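Putative Acetyltransferase (Lactobacillus plantarum WCFS1, PDB 3EFA) is a putative GNAT-family N-acetyltransferase that probably transfers the acetyl group of acetyl-CoA to an amine of a substrate not yet identified. Local coordinates at residues V77-K81 with A82-H86; T115-R118 with F119-C123; E37-V40 with K41-D44. All blocks are in the same frame, centred on the assembly; numbering follows the deposited sequence. Where two conformers were deposited one is given.

Interaction 1. Residues V77-K81 with A82-H86; sequences VCTRK and AYRGH. With FMT (formic acid), chain C.
R84 folds back over the turn it has just left, and its guanidinium grips the carbonyl oxygen of T79, the last residue of strand 71-79. This is the strand-to-loop junction that probably leads into the acetyl-CoA site, as in other GNAT enzymes: the family's R/Q-x-x-G-x-G/A loop begins at R84 and runs to G89, and in relatives its backbone N-H groups hold the pyrophosphate of the cofactor. The chain gets there through a tight turn, in which Y83 N donates to R80 O over 3.0 Å, while the bond from R84 N to K81 O is weak.

In R84, CB passes the carbonyl oxygen of K81, and CG, anti to the carbonyl carbon (chi1 -51°), comes to 3.4 Å from both R80 O and K81 O. From there the chain runs extended: CD approaches T79 O, and NE delivers the main bond to that oxygen, 2.9 Å long with an N-H...O angle of 149°. NH2 adds a weak second bond to the same oxygen and makes a salt bridge with E29, so the charged end is tied to both strand 71-79 and helix 12-29. One face of the guanidinium lies against K81, whose CA stands 3.7 Å above its centre; R84 NH1 meets K81 CG at 3.4 Å.

At the two ends of the turn, the side chains of R80 and Y83 run side by side, R80 CD 3.9 Å from Y83 CE2, and the tip of R80 reaches P58 O. T79 OG1 is bonded to T60. A formate, probably from the crystallisation liquor, sits where a cofactor phosphate would be expected. G89 N binds it too, and G85 N meets its O2 at 3.0 Å along a nearly straight N-H...O path of 165°.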
loop_
_atom_site.group_PDB
_atom_site.type_symbol
_atom_site.label_atom_id
_atom_site.label_comp_id
_atom_site.label_asym_id
_atom_site.label_seq_id
_atom_site.Cartn_x
_atom_site.Cartn_y
_atom_site.Cartn_z
ATOM N N VAL A 77 -2.946 14.831 -9.646
ATOM C CA VAL A 77 -2.367 14.820 -10.994
ATOM C C VAL A 77 -3.400 15.149 -12.082
ATOM O O VAL A 77 -4.424 14.482 -12.180
ATOM C CB VAL A 77 -1.799 13.422 -11.296
ATOM C CG1 VAL A 77 -0.994 13.420 -12.601
ATOM C CG2 VAL A 77 -0.955 12.912 -10.106
ATOM N N CYS A 78 -3.140 16.168 -12.901
ATOM C CA CYS A 78 -4.092 16.532 -13.959
ATOM C C CYS A 78 -3.524 17.448 -15.049
ATOM O O CYS A 78 -2.502 18.117 -14.856
ATOM C CB CYS A 78 -5.389 17.118 -13.364
ATOM S SG CYS A 78 -5.263 18.754 -12.554
ATOM N N THR A 79 -4.208 17.474 -16.192
ATOM C CA THR A 79 -3.742 18.205 -17.369
ATOM C C THR A 79 -4.886 18.996 -17.998
ATOM O O THR A 79 -5.998 18.479 -18.126
ATOM C CB THR A 79 -3.170 17.229 -18.430
ATOM O OG1 THR A 79 -1.997 16.587 -17.915
ATOM C CG2 THR A 79 -2.822 17.958 -19.742
ATOM N N ARG A 80 -4.613 20.241 -18.389
ATOM C CA ARG A 80 -5.604 21.070 -19.080
ATOM C C ARG A 80 -6.166 20.313 -20.291
ATOM O O ARG A 80 -5.413 19.678 -21.051
ATOM C CB ARG A 80 -4.992 22.416 -19.512
ATOM C CG ARG A 80 -6.020 23.459 -19.956
ATOM C CD ARG A 80 -5.390 24.746 -20.495
ATOM N NE ARG A 80 -4.676 25.515 -19.482
ATOM C CZ ARG A 80 -5.017 26.736 -19.055
ATOM N NH1 ARG A 80 -6.082 27.368 -19.537
ATOM N NH2 ARG A 80 -4.277 27.340 -18.135
ATOM N N LYS A 81 -7.485 20.395 -20.469
ATOM C CA LYS A 81 -8.190 19.558 -21.433
ATOM C C LYS A 81 -7.659 19.627 -22.867
ATOM O O LYS A 81 -7.473 18.594 -23.521
ATOM C CB LYS A 81 -9.690 19.846 -21.422
ATOM C CG LYS A 81 -10.509 18.680 -21.963
ATOM C CD LYS A 81 -11.898 19.107 -22.398
ATOM C CE LYS A 81 -12.648 17.942 -23.026
ATOM N NZ LYS A 81 -13.911 18.379 -23.681
ATOM N N ALA A 82 -7.417 20.829 -23.365
ATOM C CA ALA A 82 -6.977 20.955 -24.748
ATOM C C ALA A 82 -5.581 20.356 -25.001
ATOM O O ALA A 82 -5.192 20.155 -26.150
ATOM C CB ALA A 82 -7.037 22.422 -25.193
ATOM N N TYR A 83 -4.835 20.058 -23.938
ATOM C CA TYR A 83 -3.441 19.629 -24.086
ATOM C C TYR A 83 -3.194 18.173 -23.687
ATOM O O TYR A 83 -2.046 17.727 -23.604
ATOM C CB TYR A 83 -2.514 20.556 -23.292
ATOM C CG TYR A 83 -2.524 21.972 -23.803
ATOM C CD1 TYR A 83 -1.587 22.399 -24.740
ATOM C CD2 TYR A 83 -3.484 22.884 -23.370
ATOM C CE1 TYR A 83 -1.600 23.705 -25.226
ATOM C CE2 TYR A 83 -3.505 24.186 -23.851
ATOM C CZ TYR A 83 -2.560 24.587 -24.778
ATOM O OH TYR A 83 -2.573 25.878 -25.256
ATOM N N ARG A 84 -4.270 17.438 -23.430
ATOM C CA ARG A 84 -4.151 16.036 -23.053
ATOM C C ARG A 84 -3.689 15.182 -24.239
ATOM O O ARG A 84 -3.998 15.486 -25.399
ATOM C CB ARG A 84 -5.477 15.501 -22.485
ATOM C CG ARG A 84 -6.085 16.370 -21.381
ATOM C CD ARG A 84 -7.063 15.604 -20.493
ATOM N NE ARG A 84 -7.539 16.450 -19.404
ATOM C CZ ARG A 84 -8.817 16.703 -19.135
ATOM N NH1 ARG A 84 -9.778 16.142 -19.858
ATOM N NH2 ARG A 84 -9.134 17.519 -18.129
ATOM N N GLY A 85 -2.933 14.126 -23.939
ATOM C CA GLY A 85 -2.532 13.155 -24.941
ATOM C C GLY A 85 -1.334 13.532 -25.792
ATOM O O GLY A 85 -1.168 13.017 -26.903
ATOM N N HIS A 86 -0.492 14.424 -25.285
ATOM C CA HIS A 86 0.713 14.818 -26.015
ATOM C C HIS A 86 1.983 14.573 -25.195
ATOM O O HIS A 86 3.036 15.117 -25.515
ATOM C CB HIS A 86 0.643 16.289 -26.437
ATOM C CG HIS A 86 -0.499 16.611 -27.354
ATOM N ND1 HIS A 86 -0.517 16.243 -28.682
ATOM C CD2 HIS A 86 -1.652 17.291 -27.138
ATOM C CE1 HIS A 86 -1.637 16.668 -29.242
ATOM N NE2 HIS A 86 -2.341 17.307 -28.325
HETATM C C FMT C . -1.662 14.000 -20.098
HETATM O O1 FMT C . -0.712 14.766 -20.282
HETATM O O2 FMT C . -2.529 13.756 -20.940
#

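Interaction 2. Residues T115-R118 with F119-C123; sequences TAQR and FYELC
Q117 and E121, one helical turn apart, slant across each other so that the amide of one reaches the carboxylate of the other. Q117 NE2 donates to E121 OE2 over 3.1 Å, and the bond is nearly straight at 165°. The two flat groups stand 83° apart: the acceptor lies almost in the amide plane of Q117, whereas the donor comes to E121 OE2 from well above the plane of the carboxylate. The same OE2 also lies 3.6 Å from Q117 CG. With CG anti to the carbonyl carbon (chi1 -69°), the E121 chain lies back over the previous turn, its CG 3.4 Å from Q117 O, and the extended chain beyond carries the carboxylate to the amide. Shortened to an alanine, E121 loses the carboxylate, which is likely to leave Q117 NE2 without this acceptor and its amide freer to turn.

The next pairing is apolar. A116 CB touches the margin of the Y120 side chain, 3.9 Å from CE2, while A116 O accepts the backbone N-H of Y120, as an i to i+4 helix bond should. The rungs from E121 N to Q117 O and from L122 N to R118 O continue the pattern. Beside this, F119 turns an edge to its neighbour: F119 CD2 stands 3.8 Å above the centre of the Y120 ring.

The helix 117-122 these bonds build, carrying a Phe-Tyr pair, follows the core strand 107-113, an order familiar from the GNAT fold. Y120 is buried, packing on M142 of strand 139-145 and L93 of helix 88-102. E121 also touches M142, C123 meets R90 of helix 88-102, and C123 O takes a hydrogen bond from K144, so the short helix is fastened to both the sheet and the longer helix.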
loop_
_atom_site.group_PDB
_atom_site.type_symbol
_atom_site.label_atom_id
_atom_site.label_comp_id
_atom_site.label_asym_id
_atom_site.label_seq_id
_atom_site.Cartn_x
_atom_site.Cartn_y
_atom_site.Cartn_z
ATOM N N THR A 115 -7.969 2.705 -14.202
ATOM C CA THR A 115 -7.819 2.933 -15.637
ATOM C C THR A 115 -6.437 3.444 -16.070
ATOM O O THR A 115 -6.092 3.389 -17.250
ATOM C CB THR A 115 -8.901 3.898 -16.166
ATOM O OG1 THR A 115 -8.549 4.330 -17.484
ATOM C CG2 THR A 115 -9.029 5.119 -15.264
ATOM N N ALA A 116 -5.642 3.931 -15.124
ATOM C CA ALA A 116 -4.313 4.450 -15.454
ATOM C C ALA A 116 -3.175 3.451 -15.200
ATOM O O ALA A 116 -2.002 3.788 -15.351
ATOM C CB ALA A 116 -4.055 5.760 -14.702
ATOM N N GLN A 117 -3.517 2.222 -14.825
ATOM C CA GLN A 117 -2.496 1.253 -14.440
ATOM C C GLN A 117 -1.380 1.133 -15.495
ATOM O O GLN A 117 -0.193 1.267 -15.170
ATOM C CB GLN A 117 -3.124 -0.116 -14.105
ATOM C CG GLN A 117 -2.103 -1.225 -13.844
ATOM C CD GLN A 117 -2.697 -2.473 -13.167
ATOM O OE1 GLN A 117 -3.795 -2.440 -12.597
ATOM N NE2 GLN A 117 -1.948 -3.577 -13.213
ATOM N N ARG A 118 -1.765 0.901 -16.751
ATOM C CA ARG A 118 -0.797 0.649 -17.823
ATOM C C ARG A 118 0.138 1.818 -18.062
ATOM O O ARG A 118 1.343 1.636 -18.253
ATOM C CB ARG A 118 -1.494 0.293 -19.137
ATOM C CG ARG A 118 -0.506 0.044 -20.284
ATOM C CD ARG A 118 -1.216 -0.247 -21.607
ATOM N NE ARG A 118 -0.326 -0.689 -22.691
ATOM C CZ ARG A 118 0.774 -1.430 -22.543
ATOM N NH1 ARG A 118 1.161 -1.850 -21.343
ATOM N NH2 ARG A 118 1.490 -1.765 -23.612
ATOM N N PHE A 119 -0.436 3.017 -18.073
ATOM C CA PHE A 119 0.333 4.250 -18.178
ATOM C C PHE A 119 1.487 4.254 -17.164
ATOM O O PHE A 119 2.648 4.435 -17.540
ATOM C CB PHE A 119 -0.598 5.451 -17.973
ATOM C CG PHE A 119 0.105 6.783 -17.932
ATOM C CD1 PHE A 119 0.482 7.427 -19.107
ATOM C CD2 PHE A 119 0.366 7.406 -16.720
ATOM C CE1 PHE A 119 1.124 8.671 -19.071
ATOM C CE2 PHE A 119 1.001 8.638 -16.676
ATOM C CZ PHE A 119 1.383 9.274 -17.854
ATOM N N TYR A 120 1.175 4.023 -15.887
ATOM C CA TYR A 120 2.214 4.052 -14.855
ATOM C C TYR A 120 3.206 2.890 -14.969
ATOM O O TYR A 120 4.381 3.044 -14.623
ATOM C CB TYR A 120 1.614 4.189 -13.437
ATOM C CG TYR A 120 1.044 5.579 -13.198
ATOM C CD1 TYR A 120 1.882 6.696 -13.146
ATOM C CD2 TYR A 120 -0.326 5.784 -13.056
ATOM C CE1 TYR A 120 1.372 7.973 -12.955
ATOM C CE2 TYR A 120 -0.847 7.059 -12.860
ATOM C CZ TYR A 120 0.010 8.152 -12.810
ATOM O OH TYR A 120 -0.497 9.427 -12.615
ATOM N N GLU A 121 2.741 1.743 -15.463
ATOM C CA GLU A 121 3.639 0.617 -15.732
ATOM C C GLU A 121 4.689 0.971 -16.808
ATOM O O GLU A 121 5.866 0.631 -16.665
ATOM C CB GLU A 121 2.851 -0.651 -16.094
ATOM C CG GLU A 121 2.071 -1.221 -14.898
ATOM C CD GLU A 121 1.243 -2.461 -15.216
ATOM O OE1 GLU A 121 0.896 -2.688 -16.397
ATOM O OE2 GLU A 121 0.922 -3.207 -14.265
ATOM N N LEU A 122 4.275 1.668 -17.866
ATOM C CA LEU A 122 5.233 2.137 -18.868
ATOM C C LEU A 122 6.281 3.069 -18.260
ATOM O O LEU A 122 7.423 3.113 -18.731
ATOM C CB LEU A 122 4.537 2.844 -20.033
ATOM C CG LEU A 122 3.908 1.949 -21.102
ATOM C CD1 LEU A 122 3.266 2.804 -22.156
ATOM C CD2 LEU A 122 4.940 1.001 -21.728
ATOM N N CYS A 123 5.895 3.807 -17.221
ATOM C CA CYS A 123 6.836 4.693 -16.538
ATOM C C CYS A 123 7.660 3.961 -15.479
ATOM O O CYS A 123 8.500 4.574 -14.817
ATOM C CB CYS A 123 6.126 5.905 -15.914
ATOM S SG CYS A 123 5.282 6.994 -17.097
#

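Interaction 3. Residues E37-V40 with K41-D44; sequences EFDV and KDTD
Just past helix 34-37 the backbone reverses in a type I beta turn from D39 to D42, closed by D42 N donating to D39 O at 2.9 Å, and at once bends again in an inverse gamma turn centred on D42. Two aspartates lace this double turn together. D42 reaches back across it, its OD2 accepting the backbone N-H of D39 at 3.1 Å in a nearly straight bond, met on the anti side of the carboxylate. D39 works in the other direction: with CG set between the backbone N and the carbonyl carbon (chi1 71°), its carboxylate swings over the turn, and OD1 accepts a weak bond from K41 N at 3.0 Å, an Asx turn.

The F38 side chain crosses that of D42 obliquely. D42 OD2 lies at the edge of the F38 ring, 4.0 Å from CD1, while E37 CG covers one face of that ring. T43 CG2 rests 3.6 Å from V40 O.

The side chains of D39 and D42 cross at about a right angle, their carboxylate planes 43° apart, bringing D39 OD1 within 3.4 Å of D42 OD2, a pairing of like charges that needs compensation. Arginines supply it: R63 makes salt bridges to both aspartates, R22 to D42 and to E37, and Y48 adds a hydrogen bond to D42 OD1. The turn is thus held by charge from helix 12-29 and strand 57-66 as well as by its own bonds, and this positive surround probably favours the ionised form of both acids.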
loop_
_atom_site.group_PDB
_atom_site.type_symbol
_atom_site.label_atom_id
_atom_site.label_comp_id
_atom_site.label_asym_id
_atom_site.label_seq_id
_atom_site.Cartn_x
_atom_site.Cartn_y
_atom_site.Cartn_z
ATOM N N GLU A 37 -11.922 17.642 -3.156
ATOM C CA GLU A 37 -10.704 17.925 -3.929
ATOM C C GLU A 37 -9.659 18.709 -3.126
ATOM O O GLU A 37 -8.481 18.332 -3.099
ATOM C CB GLU A 37 -11.020 18.688 -5.221
ATOM C CG GLU A 37 -9.777 19.139 -5.987
ATOM C CD GLU A 37 -8.888 17.959 -6.390
ATOM O OE1 GLU A 37 -9.440 16.850 -6.556
ATOM O OE2 GLU A 37 -7.651 18.136 -6.539
ATOM N N PHE A 38 -10.096 19.796 -2.486
ATOM C CA PHE A 38 -9.204 20.642 -1.707
ATOM C C PHE A 38 -9.282 20.259 -0.238
ATOM O O PHE A 38 -10.363 20.242 0.354
ATOM C CB PHE A 38 -9.494 22.140 -1.981
ATOM C CG PHE A 38 -9.406 22.486 -3.447
ATOM C CD1 PHE A 38 -8.155 22.647 -4.058
ATOM C CD2 PHE A 38 -10.556 22.554 -4.234
ATOM C CE1 PHE A 38 -8.052 22.917 -5.433
ATOM C CE2 PHE A 38 -10.475 22.818 -5.600
ATOM C CZ PHE A 38 -9.221 23.002 -6.209
ATOM N N ASP A 39 -8.130 19.922 0.337
ATOM C CA ASP A 39 -8.114 19.225 1.624
ATOM C C ASP A 39 -7.142 19.854 2.598
ATOM O O ASP A 39 -6.474 20.857 2.281
ATOM C CB ASP A 39 -7.787 17.721 1.442
ATOM C CG ASP A 39 -6.319 17.462 1.034
ATOM O OD1 ASP A 39 -5.512 18.415 0.922
ATOM O OD2 ASP A 39 -5.957 16.281 0.828
ATOM N N VAL A 40 -7.044 19.234 3.768
ATOM C CA VAL A 40 -6.207 19.731 4.852
ATOM C C VAL A 40 -4.703 19.843 4.509
ATOM O O VAL A 40 -3.991 20.621 5.136
ATOM C CB VAL A 40 -6.419 18.909 6.132
ATOM C CG1 VAL A 40 -5.733 17.528 6.016
ATOM C CG2 VAL A 40 -5.931 19.686 7.342
ATOM N N LYS A 41 -4.221 19.095 3.515
ATOM C CA LYS A 41 -2.824 19.238 3.075
ATOM C C LYS A 41 -2.551 20.506 2.234
ATOM O O LYS A 41 -1.389 20.876 2.007
ATOM C CB LYS A 41 -2.355 18.009 2.291
ATOM C CG LYS A 41 -2.530 16.694 3.005
ATOM C CD LYS A 41 -1.609 16.563 4.207
ATOM C CE LYS A 41 -1.866 15.239 4.933
ATOM N NZ LYS A 41 -1.397 15.245 6.354
ATOM N N ASP A 42 -3.603 21.157 1.754
ATOM C CA ASP A 42 -3.401 22.361 0.941
ATOM C C ASP A 42 -3.175 23.585 1.816
ATOM O O ASP A 42 -4.109 24.339 2.059
ATOM C CB ASP A 42 -4.589 22.606 0.008
ATOM C CG ASP A 42 -4.641 21.613 -1.134
ATOM O OD1 ASP A 42 -3.618 21.479 -1.839
ATOM O OD2 ASP A 42 -5.701 20.980 -1.333
ATOM N N THR A 43 -1.937 23.757 2.287
ATOM C CA THR A 43 -1.524 24.903 3.097
ATOM C C THR A 43 -0.536 25.772 2.309
ATOM O O THR A 43 -0.148 25.424 1.192
ATOM C CB THR A 43 -0.810 24.443 4.381
ATOM O OG1 THR A 43 0.486 23.934 4.040
ATOM C CG2 THR A 43 -1.616 23.354 5.126
ATOM N N ASP A 44 -0.118 26.887 2.914
ATOM C CA ASP A 44 0.867 27.811 2.335
ATOM C C ASP A 44 2.235 27.174 2.156
ATOM O O ASP A 44 3.067 27.659 1.385
ATOM C CB ASP A 44 1.048 29.024 3.248
ATOM C CG ASP A 44 -0.122 29.958 3.204
ATOM O OD1 ASP A 44 -0.791 29.992 2.155
ATOM O OD2 ASP A 44 -0.368 30.654 4.211
#

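Along the chain, interaction 3 comes first, then interaction 1, then interaction 2. Interactions 1 and 2 touch although their centres lie 16 Å apart: V77 CG1 packs against Y120 OH at 4.0 Å, joining strand 71-79 to helix 117-122 within the GNAT domain. Interaction 3 stands off, its centre about 22 Å from that of interaction 1 and 26 Å from that of interaction 2, on the opposite side of the chain's centre from the latter. Helix 12-29 and strand 57-66 nevertheless serve both interactions 1 and 3. The three local contacts thus shape turns and a short helix around one mixed sheet, with interaction 1 at the probable cofactor-binding loop.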